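Local coordinates for Iron(III) ABC transporter, periplasmic iron-compound-binding protein (Vibrio cholerae, PDB 5GGY) that probably binds hydroxamate siderophores such as Desferal, in their iron-loaded form, in the periplasm and passes them to an ABC transporter for iron uptake, at residues 149-152 / 153-157; 270-273 / 274-278. One frame throughout, in Å; residues are numbered along the deposited sequence.

Interaction 1: residues 149-152 / 153-157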
# COMPACT_ATOMS: atom_id res chain seq x y z
N ALA A 149 -5.60 -15.33 -3.80
CA ALA A 149 -6.77 -16.19 -3.73
C ALA A 149 -6.76 -17.23 -4.85
O ALA A 149 -7.16 -18.38 -4.65
CB ALA A 149 -8.04 -15.36 -3.78
N SER A 150 -6.31 -16.80 -6.02
CA SER A 150 -6.22 -17.68 -7.18
C SER A 150 -5.23 -18.82 -6.93
O SER A 150 -5.40 -19.93 -7.43
CB SER A 150 -5.81 -16.89 -8.42
OG SER A 150 -6.75 -15.86 -8.70
N LEU A 151 -4.19 -18.53 -6.15
CA LEU A 151 -3.18 -19.53 -5.81
C LEU A 151 -3.69 -20.52 -4.78
O LEU A 151 -3.54 -21.73 -4.94
CB LEU A 151 -1.91 -18.84 -5.31
CG LEU A 151 -1.12 -18.04 -6.35
CD1 LEU A 151 0.02 -17.29 -5.68
CD2 LEU A 151 -0.60 -18.95 -7.45
N GLN A 152 -4.30 -20.01 -3.71
CA GLN A 152 -4.80 -20.87 -2.64
C GLN A 152 -6.12 -21.54 -3.03
O GLN A 152 -6.75 -22.20 -2.21
CB GLN A 152 -4.98 -20.07 -1.34
CG GLN A 152 -5.92 -18.89 -1.45
CD GLN A 152 -5.77 -17.92 -0.29
OE1 GLN A 152 -4.96 -18.13 0.61
NE2 GLN A 152 -6.56 -16.85 -0.32
N HIS A 153 -6.52 -21.37 -4.28
CA HIS A 153 -7.64 -22.11 -4.84
C HIS A 153 -7.10 -23.27 -5.68
O HIS A 153 -7.71 -24.34 -5.74
CB HIS A 153 -8.53 -21.20 -5.69
CG HIS A 153 -9.86 -20.89 -5.07
ND1 HIS A 153 -10.01 -19.95 -4.08
CD2 HIS A 153 -11.09 -21.41 -5.30
CE1 HIS A 153 -11.29 -19.90 -3.72
NE2 HIS A 153 -11.96 -20.77 -4.45
N ALA A 154 -5.96 -23.03 -6.31
CA ALA A 154 -5.31 -24.04 -7.15
C ALA A 154 -4.30 -24.86 -6.36
O ALA A 154 -4.01 -26.00 -6.72
CB ALA A 154 -4.63 -23.37 -8.33
N PHE A 155 -3.77 -24.29 -5.29
CA PHE A 155 -2.81 -24.98 -4.44
C PHE A 155 -3.43 -25.35 -3.10
O PHE A 155 -2.93 -26.24 -2.40
CB PHE A 155 -1.56 -24.12 -4.21
CG PHE A 155 -0.61 -24.08 -5.37
CD1 PHE A 155 0.30 -25.10 -5.58
CD2 PHE A 155 -0.62 -23.01 -6.26
CE1 PHE A 155 1.18 -25.07 -6.64
CE2 PHE A 155 0.26 -22.96 -7.33
CZ PHE A 155 1.16 -24.00 -7.52
N GLY A 156 -4.51 -24.67 -2.75
CA GLY A 156 -5.08 -24.80 -1.42
C GLY A 156 -4.15 -24.19 -0.39
O GLY A 156 -3.17 -23.54 -0.75
N ASP A 157 -4.45 -24.40 0.88
CA ASP A 157 -3.57 -23.96 1.96
C ASP A 157 -2.88 -25.19 2.55
O ASP A 157 -3.53 -26.22 2.76
CB ASP A 157 -4.36 -23.20 3.03
CG ASP A 157 -5.47 -22.35 2.45
OD1 ASP A 157 -6.36 -21.93 3.23
OD2 ASP A 157 -5.47 -22.10 1.23
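The last turn of helix 130-154, the long helix that spans the two lobes in this class of periplasmic binding protein, gives way to a loop where 149-152 meet 153-157. L151 O is the focus of the ending: F155 N donates to it at 2.6 Å, meeting the carbonyl almost head-on (C=O...N angle 168°), and A154 N adds a weak bond to the same oxygen. A154 N also reaches back weakly to S150 O, at 3.3 Å, so its single N-H is split between two carbonyls as the helix ends. G156 then leaves helical geometry with a positive phi, and its CA makes a C-H contact of 3.2 Å with Q152 O.

Side chains follow the same turn. L151 and F155 run alongside each other in one direction, both with CG beside the backbone N, and this brings CD2 of L151 to 4.1 Å from CE2 of F155. The ring of F155 presents its edge to L151 O, which lies in the ring plane. On the outer side, H153 bends its imidazole back along the helix, and ND1 makes a weak bond of 3.3 Å to A149 O, which lies near the ring plane at the edge. D157, poorly ordered, brings OD2 to within 3.3 Å of Q152 CB, the carboxylate turned 45° from the amide of Q152. The hydroxyl of S150 is engaged by E146 O, one turn earlier.

The apolar side of this helix end rests on the C-terminal helix: L151 touches T272 and L276, A154 meets L276, and F155 packs on L275. The F155 ring also meets Y219 of strand 219-223 edge-to-face, which ties this helix end to the mixed sheet.

Interaction 2: residues 270-273 / 274-278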
# COMPACT_ATOMS: atom_id res chain seq x y z
N ALA A 270 2.64 -12.06 -13.33
CA ALA A 270 3.45 -12.94 -14.17
C ALA A 270 3.88 -14.18 -13.38
O ALA A 270 3.85 -15.29 -13.90
CB ALA A 270 4.66 -12.21 -14.70
N ILE A 271 4.27 -13.96 -12.13
CA ILE A 271 4.65 -15.06 -11.25
C ILE A 271 3.46 -15.97 -10.97
O ILE A 271 3.58 -17.20 -11.04
CB ILE A 271 5.23 -14.53 -9.92
CG1 ILE A 271 6.66 -14.01 -10.14
CG2 ILE A 271 5.21 -15.60 -8.85
CD1 ILE A 271 7.28 -13.37 -8.91
N THR A 272 2.31 -15.37 -10.67
CA THR A 272 1.08 -16.12 -10.45
C THR A 272 0.73 -16.96 -11.67
O THR A 272 0.45 -18.16 -11.56
CB THR A 272 -0.11 -15.19 -10.13
OG1 THR A 272 0.12 -14.54 -8.88
CG2 THR A 272 -1.40 -15.98 -10.05
N GLU A 273 0.78 -16.33 -12.84
CA GLU A 273 0.51 -17.00 -14.11
C GLU A 273 1.41 -18.21 -14.33
O GLU A 273 0.94 -19.28 -14.71
CB GLU A 273 0.68 -16.00 -15.26
CG GLU A 273 0.80 -16.63 -16.62
CD GLU A 273 1.10 -15.60 -17.69
OE1 GLU A 273 0.79 -14.41 -17.47
OE2 GLU A 273 1.66 -15.97 -18.74
N SER A 274 2.71 -18.05 -14.10
CA SER A 274 3.65 -19.15 -14.27
C SER A 274 3.49 -20.21 -13.19
O SER A 274 3.83 -21.37 -13.39
CB SER A 274 5.09 -18.63 -14.27
OG SER A 274 5.49 -18.24 -15.57
N LEU A 275 2.96 -19.80 -12.04
CA LEU A 275 2.82 -20.70 -10.90
C LEU A 275 1.47 -21.42 -10.93
O LEU A 275 1.34 -22.52 -10.38
CB LEU A 275 2.99 -19.93 -9.59
CG LEU A 275 3.42 -20.77 -8.39
CD1 LEU A 275 4.74 -21.47 -8.69
CD2 LEU A 275 3.55 -19.88 -7.16
N LEU A 276 0.48 -20.81 -11.57
CA LEU A 276 -0.81 -21.46 -11.77
C LEU A 276 -0.67 -22.57 -12.79
O LEU A 276 -1.31 -23.62 -12.67
CB LEU A 276 -1.87 -20.45 -12.21
CG LEU A 276 -2.44 -19.56 -11.11
CD1 LEU A 276 -3.50 -18.62 -11.66
CD2 LEU A 276 -3.01 -20.41 -9.98
N ALA A 277 0.16 -22.35 -13.80
CA ALA A 277 0.61 -23.44 -14.65
C ALA A 277 1.56 -24.28 -13.82
O ALA A 277 2.03 -23.82 -12.78
CB ALA A 277 1.27 -22.92 -15.91
N VAL A 278 1.83 -25.51 -14.26
CA VAL A 278 2.64 -26.50 -13.53
C VAL A 278 2.15 -26.75 -12.09
O VAL A 278 2.81 -27.43 -11.31
CB VAL A 278 4.17 -26.13 -13.54
CG1 VAL A 278 4.58 -25.49 -14.86
CG2 VAL A 278 4.58 -25.23 -12.35
O HOH W 1 4.56 -15.50 -16.45
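Helix 262-276, the C-terminal helix, ends in an ordinary alpha-helical turn at 270-273 and 274-278, lying between the long helix 130-154 and the mixed sheet. Its main backbone bonds run i to i+4: S274 N to A270 O at 3.0 Å, L275 N to I271 O, L276 N to T272 O at 2.7 Å and A277 N to E273 O. L275 N also makes a weak bond to T272 O, which thus takes two N-H groups. The A277 N to E273 O bond is long at 3.3 Å but nearly straight at 169°, and A277 is where helical geometry stops.

Apolar contact joins T272 and L276, neighbours one turn apart whose side chains point the same way. The methyl CG2 of T272 is anti to the backbone N and meets L276 CD1 at 3.7 Å, while OG1, on the other branch, bonds back to A268 O. T272 also rests on L147 of helix 130-154. I271 and L275 pack instead on strand 219-223, against L221 and Y219 respectively.

Polar side chains occupy the flank beside strand 249-252. E273 extends outward, and its OE1 forms a salt bridge with R253. S274 OG is bonded to S251 O and also accepts a hydrogen bond from a water, at 3.0 Å. That same water donates to A270 O at 2.7 Å, bridging the hydroxyl to a carbonyl that already accepts the N-H of S274.

How the interactions relate
Two helix endings in one protein illustrate how the ends of neighbouring helices can be fastened together. Interaction 1 closes helix 130-154 and interaction 2, much later in the chain, closes helix 262-276; their centres lie about 12 Å apart on the same side of the chain's centre. They meet directly through L276, whose CD2 lies 3.8 Å from both A154 CB and L151 CD2, and through the F155 ring, with CZ 3.2 Å from L275 O. Helix 262-276 touches both helix 130-154 and strands 219-223 and 249-252, so interaction 2 is buried while interaction 1 lies at the surface, and the long helix is joined to the lobe built on the mixed sheet.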